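Local coordinates for hypothetical sugar ABC-transporter sugar binding protein (Arthrobacter globiformis, PDB 7BVT) that binds cyclic alpha-maltosyl-(1→6)-maltose as the substrate-binding protein of what is probably an ABC importer for sugars, at residues A41-A46 with T326-E331; K73-A78 with A98-L103; D166-A171 with L231-D236. All coordinates share one frame; numbering follows the deposited sequence.

Contact 1 of 3, residues A41-A46 with T326-E331; sequences ADAFDA and TEWSKE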
loop_
_atom_site.group_PDB
_atom_site.type_symbol
_atom_site.label_atom_id
_atom_site.label_comp_id
_atom_site.label_asym_id
_atom_site.label_seq_id
_atom_site.Cartn_x
_atom_site.Cartn_y
_atom_site.Cartn_z
ATOM N N ALA A 41 0.873 -13.857 -11.618
ATOM C CA ALA A 41 0.848 -13.840 -13.084
ATOM C C ALA A 41 0.056 -15.060 -13.575
ATOM O O ALA A 41 -0.763 -14.914 -14.514
ATOM C CB ALA A 41 2.238 -13.771 -13.641
ATOM N N ASP A 42 0.232 -16.228 -12.958
ATOM C CA ASP A 42 -0.591 -17.413 -13.334
ATOM C C ASP A 42 -2.074 -17.122 -13.104
ATOM O O ASP A 42 -2.925 -17.486 -13.957
ATOM C CB ASP A 42 -0.236 -18.663 -12.517
ATOM C CG ASP A 42 1.155 -19.193 -12.778
ATOM O OD1 ASP A 42 1.759 -18.809 -13.800
ATOM O OD2 ASP A 42 1.627 -19.949 -11.905
ATOM N N ALA A 43 -2.417 -16.522 -11.977
ATOM C CA ALA A 43 -3.827 -16.196 -11.662
ATOM C C ALA A 43 -4.364 -15.227 -12.728
ATOM O O ALA A 43 -5.541 -15.359 -13.132
ATOM C CB ALA A 43 -3.931 -15.576 -10.283
ATOM N N PHE A 44 -3.584 -14.213 -13.053
ATOM C CA PHE A 44 -4.038 -13.180 -13.997
ATOM C C PHE A 44 -4.217 -13.788 -15.382
ATOM O O PHE A 44 -5.215 -13.528 -16.019
ATOM C CB PHE A 44 -3.072 -12.009 -14.069
ATOM C CG PHE A 44 -3.610 -10.874 -14.883
ATOM C CD1 PHE A 44 -4.812 -10.265 -14.483
ATOM C CD2 PHE A 44 -3.037 -10.502 -16.081
ATOM C CE1 PHE A 44 -5.331 -9.221 -15.212
ATOM C CE2 PHE A 44 -3.541 -9.439 -16.803
ATOM C CZ PHE A 44 -4.703 -8.793 -16.372
ATOM N N ASP A 45 -3.240 -14.582 -15.830
ATOM C CA ASP A 45 -3.361 -15.269 -17.137
ATOM C C ASP A 45 -4.603 -16.149 -17.151
ATOM O O ASP A 45 -5.240 -16.164 -18.201
ATOM C CB ASP A 45 -2.120 -16.110 -17.417
ATOM C CG ASP A 45 -0.866 -15.311 -17.696
ATOM O OD1 ASP A 45 -0.941 -14.122 -18.083
ATOM O OD2 ASP A 45 0.206 -15.902 -17.557
ATOM N N ALA A 46 -4.957 -16.839 -16.069
ATOM C CA ALA A 46 -6.149 -17.721 -16.038
ATOM C C ALA A 46 -7.414 -16.863 -16.191
ATOM O O ALA A 46 -8.334 -17.246 -16.914
ATOM C CB ALA A 46 -6.217 -18.515 -14.759
ATOM N N THR A 326 -13.524 -11.682 -5.857
ATOM C CA THR A 326 -13.446 -12.665 -4.753
ATOM C C THR A 326 -12.450 -13.748 -5.148
ATOM O O THR A 326 -11.515 -14.044 -4.378
ATOM C CB THR A 326 -14.817 -13.289 -4.489
ATOM O OG1 THR A 326 -15.717 -12.238 -4.164
ATOM C CG2 THR A 326 -14.784 -14.290 -3.355
ATOM N N GLU A 327 -12.615 -14.333 -6.325
ATOM C CA GLU A 327 -11.712 -15.467 -6.703
ATOM C C GLU A 327 -10.275 -14.989 -6.849
ATOM O O GLU A 327 -9.360 -15.634 -6.319
ATOM C CB GLU A 327 -12.131 -16.179 -7.993
ATOM C CG GLU A 327 -12.147 -17.717 -7.837
ATOM C CD GLU A 327 -11.182 -18.592 -8.645
ATOM O OE1 GLU A 327 -10.544 -18.100 -9.616
ATOM O OE2 GLU A 327 -11.077 -19.801 -8.310
ATOM N N TRP A 328 -10.054 -13.832 -7.487
ATOM C CA TRP A 328 -8.704 -13.242 -7.638
ATOM C C TRP A 328 -8.025 -12.996 -6.271
ATOM O O TRP A 328 -6.813 -13.311 -6.127
ATOM C CB TRP A 328 -8.871 -11.918 -8.400
ATOM C CG TRP A 328 -7.701 -10.997 -8.455
ATOM C CD1 TRP A 328 -7.685 -9.770 -7.871
ATOM C CD2 TRP A 328 -6.469 -11.121 -9.172
ATOM N NE1 TRP A 328 -6.522 -9.132 -8.149
ATOM C CE2 TRP A 328 -5.763 -9.917 -8.978
ATOM C CE3 TRP A 328 -5.888 -12.097 -9.999
ATOM C CZ2 TRP A 328 -4.526 -9.668 -9.553
ATOM C CZ3 TRP A 328 -4.648 -11.864 -10.541
ATOM C CH2 TRP A 328 -3.969 -10.657 -10.325
ATOM N N SER A 329 -8.725 -12.383 -5.332
ATOM C CA SER A 329 -8.194 -12.068 -3.989
ATOM C C SER A 329 -7.861 -13.395 -3.286
ATOM O O SER A 329 -6.736 -13.556 -2.789
ATOM C CB SER A 329 -9.195 -11.252 -3.206
ATOM O OG SER A 329 -9.484 -10.029 -3.901
ATOM N N LYS A 330 -8.798 -14.335 -3.328
ATOM C CA LYS A 330 -8.583 -15.630 -2.627
ATOM C C LYS A 330 -7.285 -16.277 -3.110
ATOM O O LYS A 330 -6.504 -16.756 -2.282
ATOM C CB LYS A 330 -9.702 -16.625 -2.892
ATOM C CG LYS A 330 -10.999 -16.410 -2.132
ATOM C CD LYS A 330 -11.971 -17.466 -2.629
ATOM C CE LYS A 330 -13.288 -17.550 -1.919
ATOM N NZ LYS A 330 -14.130 -18.567 -2.592
ATOM N N GLU A 331 -7.085 -16.321 -4.408
ATOM C CA GLU A 331 -5.984 -17.087 -5.015
ATOM C C GLU A 331 -4.678 -16.313 -4.965
ATOM O O GLU A 331 -3.625 -16.979 -5.001
ATOM C CB GLU A 331 -6.430 -17.614 -6.369
ATOM C CG GLU A 331 -6.308 -16.711 -7.551
ATOM C CD GLU A 331 -7.110 -17.289 -8.731
ATOM O OE1 GLU A 331 -7.683 -18.400 -8.572
ATOM O OE2 GLU A 331 -7.226 -16.622 -9.798
#
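Segments 41-46 and 326-331, both helical, run nearly antiparallel, at 160° between their N-to-C directions, with axes 10.3 Å apart at closest approach and Ala43 opposite Trp328, their CA atoms separated by 7.0 Å. The methyl of Ala43 points toward the partner helix and is met by two of its side chains, one helical turn apart. Trp328 reaches it with the six-membered part of the indole, CZ3 lying 3.8 Å from Ala43 CB. The same carbon reaches on to the next residue: Phe44 N sits at the indole edge, in the ring plane, 3.6 Å from Trp328 CZ3, and Phe44 CB packs against CZ3 and CH2. With CG anti to the backbone N (chi1 168°), the Trp328 indole extends from the flank of its own helix to reach helix 38-53.

In this solute-binding protein of family 1, the contact joins the first helix after strand 28-34 to helix 322-332, far along the chain. Phe319 and Trp36 meet the rings of both Trp328 and Phe44, and His34 stands edge-to-face to Phe44, making an aromatic cluster around the two side chains. A leucine in place of Trp328 would probably open a gap beside Ala43 and Phe44 and leave Phe319 and Trp36 without their edge-to-face partner.

At the outer border, Glu331 takes CG between its backbone N and carbonyl carbon (chi1 84°), then extends across to Ala43. Glu331 CG approaches Ala43 CB at 3.8 Å and the carboxylate oxygen Glu331 OE2 at 3.5 Å, while Met47, one turn after Ala43, also touches Glu331.

Contact 2 of 3, residues K73-A78 with A98-L103; sequences KLRASA and ADIGTL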
loop_
_atom_site.group_PDB
_atom_site.type_symbol
_atom_site.label_atom_id
_atom_site.label_comp_id
_atom_site.label_asym_id
_atom_site.label_seq_id
_atom_site.Cartn_x
_atom_site.Cartn_y
_atom_site.Cartn_z
ATOM N N LYS A 73 9.842 1.727 -20.032
ATOM C CA LYS A 73 9.179 1.188 -21.236
ATOM C C LYS A 73 8.012 2.099 -21.657
ATOM O O LYS A 73 7.819 2.370 -22.869
ATOM C CB LYS A 73 8.729 -0.235 -20.968
ATOM C CG LYS A 73 8.084 -0.876 -22.159
ATOM C CD LYS A 73 8.329 -2.298 -22.340
ATOM C CE LYS A 73 7.523 -2.759 -23.532
ATOM N NZ LYS A 73 8.339 -3.557 -24.463
ATOM N N LEU A 74 7.195 2.537 -20.707
ATOM C CA LEU A 74 6.087 3.437 -21.097
ATOM C C LEU A 74 6.591 4.751 -21.697
ATOM O O LEU A 74 5.984 5.196 -22.681
ATOM C CB LEU A 74 5.211 3.684 -19.881
ATOM C CG LEU A 74 4.420 2.489 -19.391
ATOM C CD1 LEU A 74 3.673 2.877 -18.120
ATOM C CD2 LEU A 74 3.451 1.985 -20.405
ATOM N N ARG A 75 7.669 5.370 -21.171
ATOM C CA ARG A 75 8.194 6.618 -21.727
ATOM C C ARG A 75 8.642 6.382 -23.177
ATOM O O ARG A 75 8.372 7.208 -24.023
ATOM C CB ARG A 75 9.303 7.167 -20.832
ATOM C CG ARG A 75 8.821 7.618 -19.462
ATOM C CD ARG A 75 9.955 8.314 -18.715
ATOM N NE ARG A 75 9.717 8.334 -17.262
ATOM C CZ ARG A 75 10.273 7.497 -16.371
ATOM N NH1 ARG A 75 11.148 6.572 -16.744
ATOM N NH2 ARG A 75 9.973 7.624 -15.088
ATOM N N ALA A 76 9.364 5.289 -23.433
ATOM C CA ALA A 76 9.840 4.979 -24.800
ATOM C C ALA A 76 8.631 4.746 -25.733
ATOM O O ALA A 76 8.585 5.254 -26.880
ATOM C CB ALA A 76 10.743 3.775 -24.749
ATOM N N SER A 77 7.635 4.034 -25.233
ATOM C CA SER A 77 6.421 3.660 -25.983
ATOM C C SER A 77 5.600 4.928 -26.313
ATOM O O SER A 77 4.940 4.963 -27.384
ATOM C CB SER A 77 5.634 2.632 -25.205
ATOM O OG SER A 77 6.295 1.345 -25.141
ATOM N N ALA A 78 5.566 5.930 -25.419
ATOM C CA ALA A 78 4.888 7.217 -25.743
ATOM C C ALA A 78 5.614 7.800 -26.980
ATOM O O ALA A 78 4.945 8.228 -27.910
ATOM C CB ALA A 78 4.883 8.188 -24.561
ATOM N N ALA A 98 0.102 9.217 -15.948
ATOM C CA ALA A 98 -0.877 10.176 -16.488
ATOM C C ALA A 98 -0.156 11.294 -17.268
ATOM O O ALA A 98 -0.771 11.908 -18.120
ATOM C CB ALA A 98 -1.737 10.713 -15.365
ATOM N N ASP A 99 1.100 11.592 -16.954
ATOM C CA ASP A 99 1.913 12.607 -17.669
ATOM C C ASP A 99 2.646 11.969 -18.855
ATOM O O ASP A 99 3.172 12.724 -19.657
ATOM C CB ASP A 99 2.927 13.281 -16.729
ATOM C CG ASP A 99 2.316 14.288 -15.756
ATOM O OD1 ASP A 99 1.207 14.774 -16.037
ATOM O OD2 ASP A 99 2.969 14.563 -14.704
ATOM N N ILE A 100 2.745 10.643 -18.935
ATOM C CA ILE A 100 3.476 9.945 -20.043
ATOM C C ILE A 100 2.571 9.872 -21.265
ATOM O O ILE A 100 3.040 10.116 -22.394
ATOM C CB ILE A 100 3.944 8.558 -19.620
ATOM C CG1 ILE A 100 4.971 8.703 -18.499
ATOM C CG2 ILE A 100 4.448 7.804 -20.876
ATOM C CD1 ILE A 100 5.440 7.425 -17.912
ATOM N N GLY A 101 1.308 9.566 -21.037
ATOM C CA GLY A 101 0.330 9.397 -22.105
ATOM C C GLY A 101 -1.036 9.742 -21.566
ATOM O O GLY A 101 -1.228 9.550 -20.363
ATOM N N THR A 102 -1.910 10.254 -22.421
ATOM C CA THR A 102 -3.279 10.662 -22.056
ATOM C C THR A 102 -4.063 9.421 -21.636
ATOM O O THR A 102 -4.206 8.454 -22.451
ATOM C CB THR A 102 -4.036 11.332 -23.211
ATOM O OG1 THR A 102 -3.295 12.500 -23.537
ATOM C CG2 THR A 102 -5.446 11.727 -22.852
ATOM N N LEU A 103 -4.579 9.433 -20.412
ATOM C CA LEU A 103 -5.359 8.308 -19.907
ATOM C C LEU A 103 -6.839 8.591 -20.120
ATOM O O LEU A 103 -7.284 9.734 -19.902
ATOM C CB LEU A 103 -5.040 8.076 -18.437
ATOM C CG LEU A 103 -3.586 7.724 -18.134
ATOM C CD1 LEU A 103 -3.402 7.600 -16.627
ATOM C CD2 LEU A 103 -3.177 6.432 -18.837
#
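Two of the helices linked through strand 86-90, a parallel neighbour of strand 28-34 in the sheet of this solute-binding protein, meet where helix 70-80 packs against the last, weakly bonded part of helix 94-100. Ile100 carries the contact, its side chain directed at the flank of the other helix and engaging Leu74, Arg75 and Ala78. The two branches divide the work. Ile100 CG2, anti to the backbone N, lies 3.5 Å from Leu74 O and 3.7 Å from Ala78 CB. The longer branch, with CG1 anti to the carbonyl carbon (chi1 -65°), carries Ile100 CD1 the other way along the helix, to 3.7 Å from Arg75 CG and 4.2 Å from Leu74 CB.

Arg75 and Ile100 cross obliquely. It is the aliphatic base of the arginine that does the touching, and from CG to NE the chain runs on extended. Ala78 closes the other end, Ala78 CB lying 3.4 Å from Ile100 O, close to where Gly101 continues the chain. On the sheet side, Leu74 also rests on Trp33 of strand 28-34.

No hydrogen bond spans the two segments. Leu74 O, which Ile100 CG2 covers, accepts the helix bond from Ala78 N at 2.9 Å, which implies that the methyl shields a carbonyl already engaged and that cohesion here rests on apolar contact.

Contact 3 of 3, residues D166-A171 with L231-D236; sequences DELKAA and LQYWVD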
loop_
_atom_site.group_PDB
_atom_site.type_symbol
_atom_site.label_atom_id
_atom_site.label_comp_id
_atom_site.label_asym_id
_atom_site.label_seq_id
_atom_site.Cartn_x
_atom_site.Cartn_y
_atom_site.Cartn_z
ATOM N N ASP A 166 0.871 3.230 23.438
ATOM C CA ASP A 166 1.401 3.052 24.806
ATOM C C ASP A 166 1.565 1.565 25.113
ATOM O O ASP A 166 2.545 1.203 25.706
ATOM C CB ASP A 166 0.478 3.754 25.807
ATOM C CG ASP A 166 0.821 5.218 25.997
ATOM O OD1 ASP A 166 1.785 5.681 25.401
ATOM O OD2 ASP A 166 0.051 5.896 26.669
ATOM N N GLU A 167 0.630 0.733 24.711
ATOM C CA GLU A 167 0.737 -0.719 24.891
ATOM C C GLU A 167 1.937 -1.254 24.128
ATOM O O GLU A 167 2.599 -2.126 24.581
ATOM C CB GLU A 167 -0.553 -1.417 24.486
ATOM C CG GLU A 167 -1.660 -1.184 25.490
ATOM C CD GLU A 167 -2.996 -1.769 25.150
ATOM O OE1 GLU A 167 -3.071 -2.560 24.190
ATOM O OE2 GLU A 167 -3.965 -1.421 25.817
ATOM N N LEU A 168 2.184 -0.766 22.909
ATOM C CA LEU A 168 3.292 -1.266 22.096
ATOM C C LEU A 168 4.583 -0.857 22.782
ATOM O O LEU A 168 5.495 -1.665 22.823
ATOM C CB LEU A 168 3.173 -0.752 20.657
ATOM C CG LEU A 168 4.317 -1.095 19.709
ATOM C CD1 LEU A 168 3.875 -0.984 18.237
ATOM C CD2 LEU A 168 5.491 -0.170 19.928
ATOM N N LYS A 169 4.695 0.384 23.238
ATOM C CA LYS A 169 5.969 0.806 23.857
ATOM C C LYS A 169 6.216 -0.064 25.108
ATOM O O LYS A 169 7.343 -0.451 25.304
ATOM C CB LYS A 169 5.907 2.297 24.215
ATOM C CG LYS A 169 6.094 3.198 22.997
ATOM C CD LYS A 169 5.988 4.653 23.291
ATOM C CE LYS A 169 4.537 5.085 23.500
ATOM N NZ LYS A 169 4.438 6.510 23.877
ATOM N N ALA A 170 5.189 -0.310 25.914
ATOM C CA ALA A 170 5.324 -1.066 27.201
ATOM C C ALA A 170 5.598 -2.548 26.911
ATOM O O ALA A 170 6.573 -3.129 27.455
ATOM C CB ALA A 170 4.085 -0.883 28.031
ATOM N N ALA A 171 4.862 -3.150 25.991
ATOM C CA ALA A 171 5.118 -4.569 25.620
ATOM C C ALA A 171 6.486 -4.692 24.978
ATOM O O ALA A 171 7.200 -5.650 25.259
ATOM C CB ALA A 171 4.043 -5.104 24.678
ATOM N N LEU A 231 6.143 11.485 15.182
ATOM C CA LEU A 231 7.633 11.386 15.165
ATOM C C LEU A 231 8.191 11.169 16.588
ATOM O O LEU A 231 9.187 10.435 16.737
ATOM C CB LEU A 231 8.234 12.627 14.483
ATOM C CG LEU A 231 9.761 12.556 14.318
ATOM C CD1 LEU A 231 10.214 11.309 13.598
ATOM C CD2 LEU A 231 10.301 13.815 13.621
ATOM N N GLN A 232 7.577 11.742 17.612
ATOM C CA GLN A 232 8.032 11.542 19.018
ATOM C C GLN A 232 7.842 10.077 19.392
ATOM O O GLN A 232 8.687 9.518 20.124
ATOM C CB GLN A 232 7.235 12.427 19.962
ATOM C CG GLN A 232 7.832 12.454 21.371
ATOM C CD GLN A 232 9.193 13.116 21.362
ATOM O OE1 GLN A 232 9.321 14.310 20.994
ATOM N NE2 GLN A 232 10.224 12.372 21.746
ATOM N N TYR A 233 6.817 9.438 18.837
ATOM C CA TYR A 233 6.594 7.983 19.065
ATOM C C TYR A 233 7.784 7.180 18.534
ATOM O O TYR A 233 8.319 6.303 19.246
ATOM C CB TYR A 233 5.281 7.555 18.422
ATOM C CG TYR A 233 4.865 6.107 18.382
ATOM C CD1 TYR A 233 4.845 5.304 19.501
ATOM C CD2 TYR A 233 4.275 5.624 17.233
ATOM C CE1 TYR A 233 4.342 4.019 19.459
ATOM C CE2 TYR A 233 3.741 4.345 17.166
ATOM C CZ TYR A 233 3.758 3.552 18.298
ATOM O OH TYR A 233 3.186 2.314 18.257
ATOM N N TRP A 234 8.129 7.397 17.263
ATOM C CA TRP A 234 9.319 6.763 16.675
ATOM C C TRP A 234 10.542 7.065 17.550
ATOM O O TRP A 234 11.302 6.147 17.838
ATOM C CB TRP A 234 9.558 7.176 15.211
ATOM C CG TRP A 234 8.592 6.540 14.248
ATOM C CD1 TRP A 234 7.220 6.451 14.363
ATOM C CD2 TRP A 234 8.903 5.984 12.977
ATOM N NE1 TRP A 234 6.689 5.811 13.275
ATOM C CE2 TRP A 234 7.702 5.486 12.425
ATOM C CE3 TRP A 234 10.090 5.772 12.286
ATOM C CZ2 TRP A 234 7.662 4.887 11.177
ATOM C CZ3 TRP A 234 10.060 5.162 11.054
ATOM C CH2 TRP A 234 8.856 4.686 10.518
ATOM N N VAL A 235 10.762 8.325 17.889
ATOM C CA VAL A 235 12.042 8.689 18.568
ATOM C C VAL A 235 12.063 8.068 19.971
ATOM O O VAL A 235 13.128 7.567 20.404
ATOM C CB VAL A 235 12.240 10.208 18.595
ATOM C CG1 VAL A 235 13.382 10.610 19.514
ATOM C CG2 VAL A 235 12.465 10.725 17.188
ATOM N N ASP A 236 10.897 7.988 20.603
ATOM C CA ASP A 236 10.793 7.376 21.950
ATOM C C ASP A 236 11.102 5.893 21.870
ATOM O O ASP A 236 11.776 5.378 22.772
ATOM C CB ASP A 236 9.438 7.563 22.613
ATOM C CG ASP A 236 9.173 8.975 23.080
ATOM O OD1 ASP A 236 10.097 9.777 23.062
ATOM O OD2 ASP A 236 8.016 9.254 23.429
HETATM O O HOH W 1 5.666 8.244 22.193
HETATM O O HOH W 2 7.065 7.655 25.486
#
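Tyr233 reaches from helix 225-239 to Leu168 and Lys169 of helix 165-179, joining two helices of the solute-binding fold at the side of the chain remote from helix 38-53. Its CG is anti to the backbone N (chi1 174°), which carries the ring away from its own helix and toward helix 165-179. The phenol end lands on Leu168: the two side chains cross at about a right angle, and Tyr233 OH lies 3.4 Å from Leu168 CD1, with CD2 only a little farther. The aliphatic part of Lys169 lies along one edge of the same ring, near its plane, Lys169 CD 4.0 Å from Tyr233 CD1 and CG equally near CE1.

Lys169 bends at chi3, and its ammonium group turns to the polar border of the contact. There Lys169 NZ forms a salt bridge with Asp166 OD1 (3.2 Å) on its own helix, meeting that oxygen nearly along its C-O axis. Across the interface Lys169 NZ and Asp236 OD2 are too far apart for a direct salt bridge, and two waters span the interval. Each accepts from the lysine and donates to Asp236 OD2, the shorter link having 2.7 Å from Lys169 NZ to the water oxygen, so the two opposite charges are joined through water and not by direct contact.

Farther out, Trp165 stacks on the Tyr233 ring, Asn204 of helix 195-207 touches Tyr233, and Tyr184 packs on Leu168. The other oxygen of the Asp236 carboxylate is held from within helix 225-239: Gln232 NE2 donates to Asp236 OD1 at 2.9 Å, the N-H pointing well at the oxygen (162°) but arriving 39° out of the carboxylate plane.

Contacts 2 and 3 follow one another along the chain, and both are nested inside the long loop that contact 1 closes between residues 41-46 and 326-331. In space contact 3 stands apart: its centre is about 39 Å from that of contact 1 and about 43 Å from that of contact 2, on the opposite side of the chain's centre from both. Contacts 1 and 2 are nearer neighbours, about 27 Å between centres, yet their nearest atoms remain about 14 Å apart. Trp328 of contact 1 has its side chain about 11 Å from a bound glucose unit. Near contact 3, Asn200 of the glycan pocket touches Trp234, consistent with helix 225-239 backing helix 195-207, which contributes to the pocket.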